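PDB 2CO5: viral protein F93 from Sulfolobus turreted icosahedral virus, which probably binds DNA through a winged-helix domain, consistent with a role in transcriptional regulation. Local coordinates for residues D44-L47 against Y48-D52. Numbering follows the deposited sequence.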
ATOM      1  N   ASP B  44      -1.460 -13.583  14.055  1.00 46.29           N
ATOM      2  CA  ASP B  44      -2.479 -13.032  14.963  1.00 48.46           C
ATOM      3  C   ASP B  44      -2.036 -11.710  15.594  1.00 49.94           C
ATOM      4  O   ASP B  44      -2.810 -10.753  15.669  1.00 49.99           O
ATOM      5  CB  ASP B  44      -2.812 -14.033  16.075  1.00 48.02           C
ATOM      6  CG  ASP B  44      -3.438 -15.321  15.547  1.00 50.67           C
ATOM      7  OD1 ASP B  44      -4.133 -15.267  14.513  1.00 67.89           O
ATOM      8  OD2 ASP B  44      -3.241 -16.388  16.171  1.00 62.78           O
ATOM      9  N   GLY B  45      -0.787 -11.669  16.046  1.00 48.41           N
ATOM     10  CA  GLY B  45      -0.246 -10.488  16.705  1.00 50.28           C
ATOM     11  C   GLY B  45      -0.214  -9.253  15.821  1.00 51.55           C
ATOM     12  O   GLY B  45      -0.101  -8.144  16.331  1.00 50.61           O
ATOM     13  N   VAL B  46      -0.302  -9.445  14.501  1.00 51.43           N
ATOM     14  CA  VAL B  46      -0.395  -8.339  13.550  1.00 48.52           C
ATOM     15  C   VAL B  46      -1.838  -8.090  13.130  1.00 52.79           C
ATOM     16  O   VAL B  46      -2.271  -6.944  13.063  1.00 52.81           O
ATOM     17  CB  VAL B  46       0.462  -8.590  12.295  1.00 51.01           C
ATOM     18  CG1 VAL B  46       0.246  -7.482  11.247  1.00 48.37           C
ATOM     19  CG2 VAL B  46       1.935  -8.684  12.675  1.00 43.25           C
ATOM     20  N   LEU B  47      -2.586  -9.158  12.868  1.00 49.14           N
ATOM     21  CA  LEU B  47      -3.934  -9.033  12.321  1.00 48.45           C
ATOM     22  C   LEU B  47      -4.926  -8.384  13.269  1.00 47.71           C
ATOM     23  O   LEU B  47      -5.604  -7.436  12.895  1.00 48.88           O
ATOM     24  CB  LEU B  47      -4.477 -10.405  11.922  1.00 46.52           C
ATOM     25  CG  LEU B  47      -5.850 -10.425  11.246  1.00 47.52           C
ATOM     26  CD1 LEU B  47      -5.788  -9.738   9.887  1.00 44.32           C
ATOM     27  CD2 LEU B  47      -6.341 -11.857  11.113  1.00 45.27           C
ATOM     28  N   TYR B  48      -5.031  -8.906  14.489  1.00 46.90           N
ATOM     29  CA  TYR B  48      -6.108  -8.476  15.378  1.00 48.59           C
ATOM     30  C   TYR B  48      -5.981  -7.029  15.857  1.00 49.43           C
ATOM     31  O   TYR B  48      -6.993  -6.361  16.026  1.00 52.03           O
ATOM     32  CB  TYR B  48      -6.300  -9.461  16.530  1.00 48.83           C
ATOM     33  CG  TYR B  48      -6.813 -10.796  16.030  1.00 50.85           C
ATOM     34  CD1 TYR B  48      -8.101 -10.917  15.521  1.00 67.84           C
ATOM     35  CD2 TYR B  48      -6.003 -11.925  16.028  1.00 55.15           C
ATOM     36  CE1 TYR B  48      -8.576 -12.134  15.038  1.00 68.19           C
ATOM     37  CE2 TYR B  48      -6.465 -13.142  15.547  1.00 56.82           C
ATOM     38  CZ  TYR B  48      -7.755 -13.243  15.057  1.00 66.03           C
ATOM     39  OH  TYR B  48      -8.222 -14.452  14.584  1.00 65.30           O
ATOM     40  N   PRO B  49      -4.748  -6.539  16.088  1.00 52.08           N
ATOM     41  CA  PRO B  49      -4.575  -5.096  16.281  1.00 50.26           C
ATOM     42  C   PRO B  49      -5.059  -4.234  15.121  1.00 50.46           C
ATOM     43  O   PRO B  49      -5.622  -3.165  15.367  1.00 46.82           O
ATOM     44  CB  PRO B  49      -3.059  -4.952  16.477  1.00 48.47           C
ATOM     45  CG  PRO B  49      -2.666  -6.225  17.071  1.00 50.16           C
ATOM     46  CD  PRO B  49      -3.483  -7.252  16.312  1.00 51.07           C
ATOM     47  N   LEU B  50      -4.834  -4.678  13.878  1.00 48.57           N
ATOM     48  CA  LEU B  50      -5.371  -3.972  12.701  1.00 49.53           C
ATOM     49  C   LEU B  50      -6.893  -3.950  12.742  1.00 48.56           C
ATOM     50  O   LEU B  50      -7.514  -2.923  12.488  1.00 47.98           O
ATOM     51  CB  LEU B  50      -4.905  -4.622  11.387  1.00 49.32           C
ATOM     52  CG  LEU B  50      -3.410  -4.569  11.047  1.00 51.74           C
ATOM     53  CD1 LEU B  50      -3.139  -5.325   9.742  1.00 52.43           C
ATOM     54  CD2 LEU B  50      -2.888  -3.136  10.963  1.00 43.86           C
ATOM     55  N   ILE B  51      -7.484  -5.101  13.061  1.00 49.83           N
ATOM     56  CA  ILE B  51      -8.922  -5.212  13.234  1.00 48.41           C
ATOM     57  C   ILE B  51      -9.424  -4.256  14.318  1.00 48.42           C
ATOM     58  O   ILE B  51     -10.417  -3.560  14.115  1.00 46.83           O
ATOM     59  CB  ILE B  51      -9.346  -6.663  13.596  1.00 50.77           C
ATOM     60  CG1 ILE B  51      -9.080  -7.611  12.426  1.00 48.19           C
ATOM     61  CG2 ILE B  51     -10.828  -6.718  13.962  1.00 44.64           C
ATOM     62  CD1 ILE B  51      -9.204  -9.069  12.794  1.00 57.34           C
ATOM     63  N   ASP B  52      -8.731  -4.217  15.458  1.00 47.28           N
ATOM     64  CA  ASP B  52      -9.137  -3.357  16.576  1.00 47.06           C
ATOM     65  C   ASP B  52      -9.188  -1.905  16.149  1.00 47.63           C
ATOM     66  O   ASP B  52     -10.144  -1.196  16.451  1.00 49.13           O
ATOM     67  CB  ASP B  52      -8.189  -3.504  17.768  1.00 45.53           C
ATOM     68  CG  ASP B  52      -8.377  -4.812  18.522  1.00 48.88           C
ATOM     69  OD1 ASP B  52      -9.383  -5.518  18.285  1.00 46.91           O
ATOM     70  OD2 ASP B  52      -7.508  -5.134  19.362  1.00 52.87           O
TER
HETATM   71  O   HOH W   1      -6.543 -16.371  14.233  1.00 48.02           O
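Asp44 and Tyr48, one helical turn apart, run side by side in the same direction, and the carboxylate oxygen Asp44 OD1 sits 3.3 Å from Tyr48 CE2, at the edge of the ring. The carboxylate and the ring are turned 43° against each other. OD1 stops short of the hydroxyl, 4.2 Å from Tyr48 OH, and a water bridges the two, donating to Asp44 OD1 at 2.7 Å and hydrogen-bonding Tyr48 OH at 2.6 Å. Arg31 NH1 forms a salt bridge to the same OD1, tying this end of the helix to helix 30-38. Both side chains keep CG anti to the carbonyl carbon, which aims them along the same flank of the helix.

Leu47 differs: CG stands anti to the backbone N (chi1 -176°), and its CD2 lies over one face of the Tyr48 ring. Leu47 CG also packs against Ile51 CD1, 3.9 Å away. Ile34 and Ile14 meet Leu47 from helices 30-38 and 9-20, while Leu50 rests on Tyr11 and Ile14, so this side of the helix packs against both helix 9-20 and helix 30-38.

Beneath the side chains runs the helical backbone: Tyr48 N bonds to Asp44 O with an N-H...O angle of 169°, and Ile51 N bonds to Leu47 O at 3.0 Å. Between them Pro49 has no N-H to give, and the helix kinks there; its ring packs against the preceding turn instead, with Pro49 CG 3.3 Å from Gly45 O.

In chain order this is the third helix, following helix 30-38 across a short turn, which is the place of the recognition helix in the helix-turn-helix of a winged-helix domain, with strands 60-63 and 70-73 forming the wing hairpin beyond it.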